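Local coordinates for Glyco_hydro_cc domain-containing protein (Pseudomonas viridiflava, PDB 6UAV) that cleaves internal beta-1,3 linkages of beta-glucans, as an endo-beta-1,3-glucanase of glycoside hydrolase family 128 (subgroup II), at residues A[76-81]-A[154-159]; A[115-120]-A[179-184]; A[49-54]-A[220-225]. All coordinates share one frame; numbering follows the deposited sequence.

Interaction 1: residues A[76-81]-A[154-159]; sequences IRYLLV and IDYLAF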
loop_
_atom_site.group_PDB
_atom_site.type_symbol
_atom_site.label_atom_id
_atom_site.label_comp_id
_atom_site.label_asym_id
_atom_site.label_seq_id
_atom_site.Cartn_x
_atom_site.Cartn_y
_atom_site.Cartn_z
ATOM N N ILE A 76 -2.755 -5.634 15.447
ATOM C CA ILE A 76 -2.865 -5.621 13.972
ATOM C C ILE A 76 -4.339 -5.740 13.599
ATOM O O ILE A 76 -4.927 -6.755 13.924
ATOM C CB ILE A 76 -2.034 -6.707 13.275
ATOM C CG1 ILE A 76 -0.560 -6.627 13.653
ATOM C CG2 ILE A 76 -2.249 -6.661 11.788
ATOM C CD1 ILE A 76 0.344 -7.649 12.951
ATOM N N ARG A 77 -4.867 -4.717 12.940
ATOM C CA ARG A 77 -6.313 -4.612 12.647
ATOM C C ARG A 77 -6.611 -4.671 11.159
ATOM O O ARG A 77 -7.777 -4.689 10.810
ATOM C CB ARG A 77 -6.885 -3.342 13.266
ATOM C CG ARG A 77 -6.783 -3.272 14.791
ATOM C CD ARG A 77 -7.488 -4.392 15.536
ATOM N NE ARG A 77 -8.932 -4.300 15.341
ATOM C CZ ARG A 77 -9.844 -5.304 15.434
ATOM N NH1 ARG A 77 -11.133 -5.019 15.276
ATOM N NH2 ARG A 77 -9.494 -6.552 15.718
ATOM N N TYR A 78 -5.596 -4.695 10.309
ATOM C CA TYR A 78 -5.693 -4.615 8.831
ATOM C C TYR A 78 -4.767 -5.638 8.219
ATOM O O TYR A 78 -3.711 -5.903 8.791
ATOM C CB TYR A 78 -5.326 -3.202 8.364
ATOM C CG TYR A 78 -6.333 -2.202 8.857
ATOM C CD1 TYR A 78 -7.546 -2.041 8.220
ATOM C CD2 TYR A 78 -6.070 -1.449 9.952
ATOM C CE1 TYR A 78 -8.503 -1.163 8.698
ATOM C CE2 TYR A 78 -7.017 -0.564 10.453
ATOM C CZ TYR A 78 -8.219 -0.415 9.814
ATOM O OH TYR A 78 -9.147 0.479 10.301
ATOM N N LEU A 79 -5.208 -6.203 7.107
ATOM C CA LEU A 79 -4.422 -7.126 6.290
ATOM C C LEU A 79 -4.474 -6.637 4.852
ATOM O O LEU A 79 -5.563 -6.597 4.277
ATOM C CB LEU A 79 -4.997 -8.531 6.440
ATOM C CG LEU A 79 -4.275 -9.605 5.634
ATOM C CD1 LEU A 79 -2.835 -9.795 6.154
ATOM C CD2 LEU A 79 -5.060 -10.933 5.641
ATOM N N LEU A 80 -3.323 -6.322 4.278
ATOM C CA LEU A 80 -3.250 -5.935 2.879
ATOM C C LEU A 80 -3.304 -7.213 2.065
ATOM O O LEU A 80 -2.667 -8.220 2.469
ATOM C CB LEU A 80 -1.923 -5.232 2.634
ATOM C CG LEU A 80 -1.774 -3.906 3.369
ATOM C CD1 LEU A 80 -0.307 -3.459 3.291
ATOM C CD2 LEU A 80 -2.703 -2.857 2.799
ATOM N N VAL A 81 -4.067 -7.190 0.985
ATOM C CA VAL A 81 -4.183 -8.402 0.145
ATOM C C VAL A 81 -4.049 -8.073 -1.331
ATOM O O VAL A 81 -4.631 -7.067 -1.801
ATOM C CB VAL A 81 -5.485 -9.152 0.483
ATOM C CG1 VAL A 81 -5.540 -9.645 1.909
ATOM C CG2 VAL A 81 -6.739 -8.352 0.155
ATOM N N ILE A 154 -14.883 -6.432 1.053
ATOM C CA ILE A 154 -13.810 -5.447 0.778
ATOM C C ILE A 154 -14.026 -4.351 1.792
ATOM O O ILE A 154 -15.042 -3.658 1.720
ATOM C CB ILE A 154 -13.812 -4.935 -0.669
ATOM C CG1 ILE A 154 -13.522 -6.042 -1.701
ATOM C CG2 ILE A 154 -12.739 -3.821 -0.776
ATOM C CD1 ILE A 154 -13.595 -5.522 -3.121
ATOM N N ASP A 155 -13.135 -4.247 2.761
ATOM C CA ASP A 155 -13.226 -3.181 3.788
ATOM C C ASP A 155 -12.648 -1.884 3.190
ATOM O O ASP A 155 -13.306 -0.801 3.356
ATOM C CB ASP A 155 -12.599 -3.651 5.095
ATOM C CG ASP A 155 -13.317 -4.849 5.678
ATOM O OD1 ASP A 155 -14.548 -4.684 6.066
ATOM O OD2 ASP A 155 -12.706 -5.971 5.633
ATOM N N TYR A 156 -11.527 -1.992 2.487
ATOM C CA TYR A 156 -10.882 -0.851 1.784
ATOM C C TYR A 156 -10.363 -1.415 0.499
ATOM O O TYR A 156 -9.778 -2.497 0.572
ATOM C CB TYR A 156 -9.661 -0.295 2.539
ATOM C CG TYR A 156 -10.041 0.359 3.826
ATOM C CD1 TYR A 156 -10.351 -0.374 4.940
ATOM C CD2 TYR A 156 -10.145 1.735 3.884
ATOM C CE1 TYR A 156 -10.773 0.258 6.092
ATOM C CE2 TYR A 156 -10.535 2.367 5.048
ATOM C CZ TYR A 156 -10.837 1.623 6.154
ATOM O OH TYR A 156 -11.279 2.312 7.256
ATOM N N LEU A 157 -10.476 -0.666 -0.581
ATOM C CA LEU A 157 -9.683 -0.966 -1.790
ATOM C C LEU A 157 -8.272 -0.413 -1.577
ATOM O O LEU A 157 -8.068 0.475 -0.735
ATOM C CB LEU A 157 -10.322 -0.342 -3.020
ATOM C CG LEU A 157 -11.541 -1.106 -3.560
ATOM C CD1 LEU A 157 -12.224 -0.268 -4.636
ATOM C CD2 LEU A 157 -11.148 -2.489 -4.124
ATOM N N ALA A 158 -7.306 -0.908 -2.331
ATOM C CA ALA A 158 -5.942 -0.353 -2.278
ATOM C C ALA A 158 -5.592 0.094 -3.691
ATOM O O ALA A 158 -6.118 -0.449 -4.660
ATOM C CB ALA A 158 -4.929 -1.264 -1.637
ATOM N N PHE A 159 -4.695 1.071 -3.778
ATOM C CA PHE A 159 -4.328 1.640 -5.071
ATOM C C PHE A 159 -2.858 2.034 -5.041
ATOM O O PHE A 159 -2.358 2.467 -4.011
ATOM C CB PHE A 159 -5.249 2.825 -5.362
ATOM C CG PHE A 159 -5.222 3.188 -6.825
ATOM C CD1 PHE A 159 -5.620 2.267 -7.766
ATOM C CD2 PHE A 159 -4.767 4.408 -7.270
ATOM C CE1 PHE A 159 -5.558 2.545 -9.120
ATOM C CE2 PHE A 159 -4.706 4.678 -8.623
ATOM C CZ PHE A 159 -5.101 3.749 -9.539
#
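Y78 and Y156 bring their rings together at the N-terminal rim of a parallel (beta/alpha)8 barrel, each standing on the first residue of its strand. The two strands are second neighbours in the sheet, with strand 115-121 between them, so they share no backbone hydrogen bonds: even the closest pair of CA atoms, those of Y78 and D155, lie 9.2 Å apart, and side chains alone cross the gap. Along 76-81, the contact begins where the loop gives way to strand at Y78. Its CB does not head for the partner strand, but with CG anti to the carbonyl carbon (chi1 -65°) the ring leans over the intervening strand. Y156, whose CB points toward 76-81, has nearly the same first torsion. Carbon meets carbon, Y78 CE1 lying 3.7 Å from Y156 CE1. With centroids 5.8 Å apart and planes at 77°, the rings meet obliquely. The hydroxyls end near each other, Y78 OH being 4.1 Å from Y156 OH, but no hydrogen bond joins them. W181 meets both rings, edge-to-face in the case of Y156, and F221 also packs against Y78, which makes the pair part of an aromatic group at the N-terminal end of the barrel. Farther along the strand, L80 touches V117 of the middle strand, which also packs against Y78. Both tyrosines remain partly exposed and their contact is carbon on carbon. The join is therefore apolar and modest in area, burying 104 Å² in all, and it leaves the phenol oxygens at the rim rather than within the barrel.

Interaction 2: residues A[115-120]-A[179-184]; sequences KLVGPA and PFWVTE
V117 lays its CG1 methyl on the indole face of W181 inside the barrel, joining strands 115-121 and 180-185 across strand 156-161, which separates them in the sheet. After F180, whose CB points away from the partner, W181 turns inward, and its CA comes within 7.2 Å of the CA of V117. Side chain meets side chain at about a right angle. V117 CG1 rides over the five-membered ring of W181, 3.7 Å from its centroid and 18° off the normal, a CH-pi contact. V117 CG1 comes nearest to W181 CG, at 3.5 Å. V117 CG2 lies over the same face, toward the six-membered ring, 3.9 Å from W181 CE2. Both methyls can lie on the ring because CG1 is anti to the backbone N (chi1 -180°) and CG2 anti to the carbonyl carbon. W27 meets the indole edge-to-face. At T183 a second, looser touch occurs, with T183 OG1 4.4 Å from A120 CB, while the polar need of that hydroxyl is met by a hydrogen bond to H160 NE2. V117 and A120 both face the interior although three residues apart, because G118 and P119, the latter after a cis peptide bond, interrupt the usual alternation. G118 has backbone angles at which a CB would press on the preceding carbonyl O. The chain turns a corner at E184, near the C-terminal end of the barrel, where enzymes of this fold hold their active sites; E184 is hydrogen-bonded there to Y162 and W31. Across the interior, then, the two strands are held to each other by dispersion and CH-pi attraction, with no hydrogen bond between them; all four touching residues are buried.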
loop_
_atom_site.group_PDB
_atom_site.type_symbol
_atom_site.label_atom_id
_atom_site.label_comp_id
_atom_site.label_asym_id
_atom_site.label_seq_id
_atom_site.Cartn_x
_atom_site.Cartn_y
_atom_site.Cartn_z
ATOM N N LYS A 115 -9.424 -6.295 9.041
ATOM C CA LYS A 115 -10.200 -5.776 7.883
ATOM C C LYS A 115 -9.362 -6.092 6.652
ATOM O O LYS A 115 -8.071 -6.126 6.762
ATOM C CB LYS A 115 -10.397 -4.284 8.032
ATOM C CG LYS A 115 -11.279 -3.813 9.162
ATOM C CD LYS A 115 -12.619 -4.355 9.183
ATOM C CE LYS A 115 -13.412 -3.821 10.353
ATOM N NZ LYS A 115 -14.717 -4.513 10.432
ATOM N N LEU A 116 -10.003 -6.365 5.548
ATOM C CA LEU A 116 -9.282 -6.694 4.316
ATOM C C LEU A 116 -9.085 -5.396 3.529
ATOM O O LEU A 116 -10.054 -4.747 3.189
ATOM C CB LEU A 116 -10.065 -7.718 3.530
ATOM C CG LEU A 116 -10.296 -9.061 4.208
ATOM C CD1 LEU A 116 -11.061 -9.963 3.252
ATOM C CD2 LEU A 116 -8.978 -9.756 4.595
ATOM N N VAL A 117 -7.831 -5.103 3.180
ATOM C CA VAL A 117 -7.429 -3.916 2.402
ATOM C C VAL A 117 -6.875 -4.396 1.071
ATOM O O VAL A 117 -5.723 -4.809 0.992
ATOM C CB VAL A 117 -6.441 -3.080 3.212
ATOM C CG1 VAL A 117 -6.024 -1.842 2.419
ATOM C CG2 VAL A 117 -7.037 -2.690 4.560
ATOM N N GLY A 118 -7.644 -4.262 0.014
ATOM C CA GLY A 118 -7.180 -4.722 -1.299
ATOM C C GLY A 118 -8.376 -5.181 -2.119
ATOM O O GLY A 118 -9.499 -5.059 -1.668
ATOM N N PRO A 119 -8.174 -5.753 -3.310
ATOM C CA PRO A 119 -6.876 -5.859 -3.941
ATOM C C PRO A 119 -6.237 -4.478 -4.183
ATOM O O PRO A 119 -6.943 -3.509 -4.299
ATOM C CB PRO A 119 -7.193 -6.609 -5.254
ATOM C CG PRO A 119 -8.469 -7.277 -4.982
ATOM C CD PRO A 119 -9.236 -6.285 -4.148
ATOM N N ALA A 120 -4.923 -4.482 -4.337
ATOM C CA ALA A 120 -4.133 -3.259 -4.647
ATOM C C ALA A 120 -4.043 -3.126 -6.147
ATOM O O ALA A 120 -3.348 -3.945 -6.810
ATOM C CB ALA A 120 -2.775 -3.321 -4.011
ATOM N N PRO A 179 -13.740 3.055 0.704
ATOM C CA PRO A 179 -12.574 3.880 1.002
ATOM C C PRO A 179 -11.283 3.140 0.628
ATOM O O PRO A 179 -11.291 1.979 0.210
ATOM C CB PRO A 179 -12.696 4.134 2.495
ATOM C CG PRO A 179 -13.316 2.863 2.974
ATOM C CD PRO A 179 -14.362 2.522 1.928
ATOM N N PHE A 180 -10.178 3.890 0.636
ATOM C CA PHE A 180 -8.904 3.462 0.030
ATOM C C PHE A 180 -7.773 3.497 1.047
ATOM O O PHE A 180 -7.769 4.376 1.943
ATOM C CB PHE A 180 -8.468 4.390 -1.090
ATOM C CG PHE A 180 -9.519 4.530 -2.158
ATOM C CD1 PHE A 180 -9.617 3.564 -3.131
ATOM C CD2 PHE A 180 -10.294 5.677 -2.246
ATOM C CE1 PHE A 180 -10.557 3.682 -4.139
ATOM C CE2 PHE A 180 -11.204 5.810 -3.281
ATOM C CZ PHE A 180 -11.334 4.807 -4.222
ATOM N N TRP A 181 -6.792 2.660 0.798
ATOM C CA TRP A 181 -5.395 2.907 1.194
ATOM C C TRP A 181 -4.598 3.060 -0.103
ATOM O O TRP A 181 -4.687 2.169 -1.008
ATOM C CB TRP A 181 -4.844 1.733 2.010
ATOM C CG TRP A 181 -5.427 1.491 3.374
ATOM C CD1 TRP A 181 -6.694 1.663 3.862
ATOM C CD2 TRP A 181 -4.668 0.904 4.447
ATOM N NE1 TRP A 181 -6.776 1.225 5.163
ATOM C CE2 TRP A 181 -5.544 0.744 5.540
ATOM C CE3 TRP A 181 -3.321 0.552 4.582
ATOM C CZ2 TRP A 181 -5.113 0.214 6.763
ATOM C CZ3 TRP A 181 -2.912 0.020 5.776
ATOM C CH2 TRP A 181 -3.802 -0.166 6.843
ATOM N N VAL A 182 -3.790 4.116 -0.214
ATOM C CA VAL A 182 -2.961 4.284 -1.427
ATOM C C VAL A 182 -1.575 3.787 -1.023
ATOM O O VAL A 182 -0.816 4.570 -0.426
ATOM C CB VAL A 182 -2.979 5.751 -1.886
ATOM C CG1 VAL A 182 -1.978 5.960 -2.999
ATOM C CG2 VAL A 182 -4.379 6.224 -2.318
ATOM N N THR A 183 -1.249 2.527 -1.334
ATOM C CA THR A 183 -0.155 1.833 -0.604
ATOM C C THR A 183 1.174 1.913 -1.353
ATOM O O THR A 183 2.173 1.405 -0.862
ATOM C CB THR A 183 -0.582 0.396 -0.285
ATOM O OG1 THR A 183 -0.969 -0.222 -1.512
ATOM C CG2 THR A 183 -1.716 0.387 0.708
ATOM N N GLU A 184 1.169 2.511 -2.531
ATOM C CA GLU A 184 2.393 2.924 -3.245
ATOM C C GLU A 184 2.036 4.184 -4.026
ATOM O O GLU A 184 1.043 4.200 -4.816
ATOM C CB GLU A 184 2.942 1.937 -4.278
ATOM C CG GLU A 184 3.266 0.570 -3.716
ATOM C CD GLU A 184 3.780 -0.425 -4.715
ATOM O OE1 GLU A 184 4.206 -0.037 -5.848
ATOM O OE2 GLU A 184 3.728 -1.661 -4.395
#

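Interaction 3: residues A[49-54]-A[220-225]; sequences NVDFVP and VFRYAW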
loop_
_atom_site.group_PDB
_atom_site.type_symbol
_atom_site.label_atom_id
_atom_site.label_comp_id
_atom_site.label_asym_id
_atom_site.label_seq_id
_atom_site.Cartn_x
_atom_site.Cartn_y
_atom_site.Cartn_z
ATOM N N ASN A 49 6.543 4.060 18.154
ATOM C CA ASN A 49 5.125 4.372 17.828
ATOM C C ASN A 49 4.910 4.216 16.322
ATOM O O ASN A 49 4.332 5.085 15.645
ATOM C CB ASN A 49 4.741 5.735 18.385
ATOM C CG ASN A 49 3.249 5.966 18.266
ATOM O OD1 ASN A 49 2.459 5.001 18.220
ATOM N ND2 ASN A 49 2.873 7.238 18.251
ATOM N N VAL A 50 5.351 3.098 15.768
ATOM C CA VAL A 50 5.073 2.698 14.361
ATOM C C VAL A 50 4.396 1.334 14.397
ATOM O O VAL A 50 4.576 0.555 15.376
ATOM C CB VAL A 50 6.337 2.727 13.470
ATOM C CG1 VAL A 50 6.937 4.120 13.411
ATOM C CG2 VAL A 50 7.371 1.745 13.976
ATOM N N ASP A 51 3.536 1.085 13.415
ATOM C CA ASP A 51 2.937 -0.265 13.262
ATOM C C ASP A 51 3.313 -0.842 11.906
ATOM O O ASP A 51 3.485 -0.117 10.952
ATOM C CB ASP A 51 1.448 -0.288 13.568
ATOM C CG ASP A 51 0.576 0.491 12.625
ATOM O OD1 ASP A 51 0.535 1.734 12.789
ATOM O OD2 ASP A 51 -0.058 -0.153 11.733
ATOM N N PHE A 52 3.468 -2.152 11.854
ATOM C CA PHE A 52 3.691 -2.913 10.592
ATOM C C PHE A 52 2.357 -3.531 10.168
ATOM O O PHE A 52 1.635 -4.083 11.023
ATOM C CB PHE A 52 4.682 -4.050 10.818
ATOM C CG PHE A 52 4.798 -5.044 9.692
ATOM C CD1 PHE A 52 5.507 -4.727 8.548
ATOM C CD2 PHE A 52 4.139 -6.275 9.757
ATOM C CE1 PHE A 52 5.604 -5.651 7.511
ATOM C CE2 PHE A 52 4.239 -7.165 8.700
ATOM C CZ PHE A 52 4.947 -6.842 7.568
ATOM N N VAL A 53 2.043 -3.520 8.885
ATOM C CA VAL A 53 0.778 -4.098 8.332
ATOM C C VAL A 53 1.165 -5.226 7.416
ATOM O O VAL A 53 1.912 -5.036 6.471
ATOM C CB VAL A 53 -0.087 -3.067 7.589
ATOM C CG1 VAL A 53 -1.361 -3.699 6.982
ATOM C CG2 VAL A 53 -0.438 -1.914 8.506
ATOM N N PRO A 54 0.772 -6.463 7.763
ATOM C CA PRO A 54 1.150 -7.609 6.949
ATOM C C PRO A 54 0.424 -7.601 5.599
ATOM O O PRO A 54 -0.668 -7.065 5.495
ATOM C CB PRO A 54 0.652 -8.835 7.673
ATOM C CG PRO A 54 -0.164 -8.335 8.799
ATOM C CD PRO A 54 -0.040 -6.824 8.930
ATOM N N VAL A 220 -9.647 8.344 2.197
ATOM C CA VAL A 220 -8.276 7.748 2.200
ATOM C C VAL A 220 -7.826 7.577 3.640
ATOM O O VAL A 220 -7.735 8.611 4.357
ATOM C CB VAL A 220 -7.261 8.601 1.435
ATOM C CG1 VAL A 220 -5.856 8.070 1.675
ATOM C CG2 VAL A 220 -7.568 8.681 -0.071
ATOM N N PHE A 221 -7.691 6.343 4.108
ATOM C CA PHE A 221 -7.345 6.055 5.515
ATOM C C PHE A 221 -5.834 6.066 5.716
ATOM O O PHE A 221 -5.415 6.517 6.746
ATOM C CB PHE A 221 -7.892 4.680 5.924
ATOM C CG PHE A 221 -7.625 4.308 7.360
ATOM C CD1 PHE A 221 -8.392 4.853 8.383
ATOM C CD2 PHE A 221 -6.576 3.458 7.710
ATOM C CE1 PHE A 221 -8.131 4.526 9.717
ATOM C CE2 PHE A 221 -6.349 3.109 9.038
ATOM C CZ PHE A 221 -7.116 3.658 10.041
ATOM N N ARG A 222 -5.058 5.586 4.746
ATOM C CA ARG A 222 -3.605 5.467 4.897
ATOM C C ARG A 222 -2.986 5.540 3.501
ATOM O O ARG A 222 -3.686 5.268 2.465
ATOM C CB ARG A 222 -3.195 4.175 5.615
ATOM C CG ARG A 222 -3.201 4.281 7.137
ATOM C CD ARG A 222 -2.653 3.122 7.943
ATOM N NE ARG A 222 -2.249 3.549 9.288
ATOM C CZ ARG A 222 -1.689 2.751 10.195
ATOM N NH1 ARG A 222 -1.527 1.459 9.936
ATOM N NH2 ARG A 222 -1.264 3.264 11.337
ATOM N N TYR A 223 -1.761 6.006 3.469
ATOM C CA TYR A 223 -0.963 6.005 2.236
ATOM C C TYR A 223 0.470 5.635 2.586
ATOM O O TYR A 223 0.895 5.815 3.699
ATOM C CB TYR A 223 -1.040 7.352 1.495
ATOM C CG TYR A 223 -0.705 8.566 2.320
ATOM C CD1 TYR A 223 0.608 8.922 2.566
ATOM C CD2 TYR A 223 -1.684 9.320 2.914
ATOM C CE1 TYR A 223 0.950 10.058 3.269
ATOM C CE2 TYR A 223 -1.362 10.415 3.698
ATOM C CZ TYR A 223 -0.042 10.752 3.927
ATOM O OH TYR A 223 0.339 11.803 4.708
ATOM N N ALA A 224 1.193 5.205 1.564
ATOM C CA ALA A 224 2.581 4.823 1.743
ATOM C C ALA A 224 3.388 5.244 0.535
ATOM O O ALA A 224 3.104 4.817 -0.592
ATOM C CB ALA A 224 2.655 3.350 1.943
ATOM N N TRP A 225 4.407 6.032 0.835
ATOM C CA TRP A 225 5.341 6.518 -0.197
ATOM C C TRP A 225 6.246 5.383 -0.670
ATOM O O TRP A 225 6.827 4.629 0.176
ATOM C CB TRP A 225 6.142 7.719 0.327
ATOM C CG TRP A 225 7.067 8.313 -0.686
ATOM C CD1 TRP A 225 8.370 7.998 -0.930
ATOM C CD2 TRP A 225 6.703 9.297 -1.658
ATOM N NE1 TRP A 225 8.860 8.742 -1.971
ATOM C CE2 TRP A 225 7.854 9.574 -2.424
ATOM C CE3 TRP A 225 5.533 10.015 -1.892
ATOM C CZ2 TRP A 225 7.819 10.453 -3.506
ATOM C CZ3 TRP A 225 5.528 10.955 -2.903
ATOM C CH2 TRP A 225 6.647 11.149 -3.711
#
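D51 holds CG between its backbone N and carbonyl carbon (chi1 66°), while R222 runs extended from CG to NE, and the two ends meet from opposite directions at the N-terminal end of the (beta/alpha)8 barrel. The strands they stand on, 51-56 and 220-225, are separated in the closed sheet by 27-29 and 6-9; the nearest CA atoms, those of V53 and R222, are 11.1 Å apart, so a long side chain is needed to span the gap. The result is an end-on, bidentate salt bridge. R222 NH2 donates to D51 OD1 at 2.8 Å, and both carboxylate oxygens use their syn lone pairs. Carboxylate and guanidinium planes differ by 15°, nearly coplanar, as suits a two-bond pairing. R222 NE donates elsewhere, to the V4 carbonyl, so all three guanidinium nitrogens are engaged and the group is fixed in its rotation. W27 packs against both charged side chains. Such pairing would probably stabilise both charges where R222 is buried and D51 only partly exposed. V53 CG2 borders the guanidinium edge, 3.8 Å from R222 NH1, and that same NH1 reaches D51 OD2 at 2.8 Å with an N-H...O angle of 170°.

Overall arrangement
The six segments lie on six strands of one eight-stranded parallel barrel, consecutive in chain order: 49-54, 76-81, 115-120, 154-159, 179-184 and 220-225. Interactions 1 and 2 alternate along the chain and have centres about 5 Å apart; interaction 3, centred about 11 Å from interaction 1 and 10 Å from interaction 2, takes the first and last segments and so spans them both. Backbone hydrogen bonds tie neighbours together: L80 to P54, G118 to Y156, V182 to R222 and A224. F221 packs on Y156 and W181, joining all three. Interactions 1 and 3 lie toward the N-terminal end and interaction 2 reaches deeper, toward the C-terminal ends where the glucan-cleaving site probably lies.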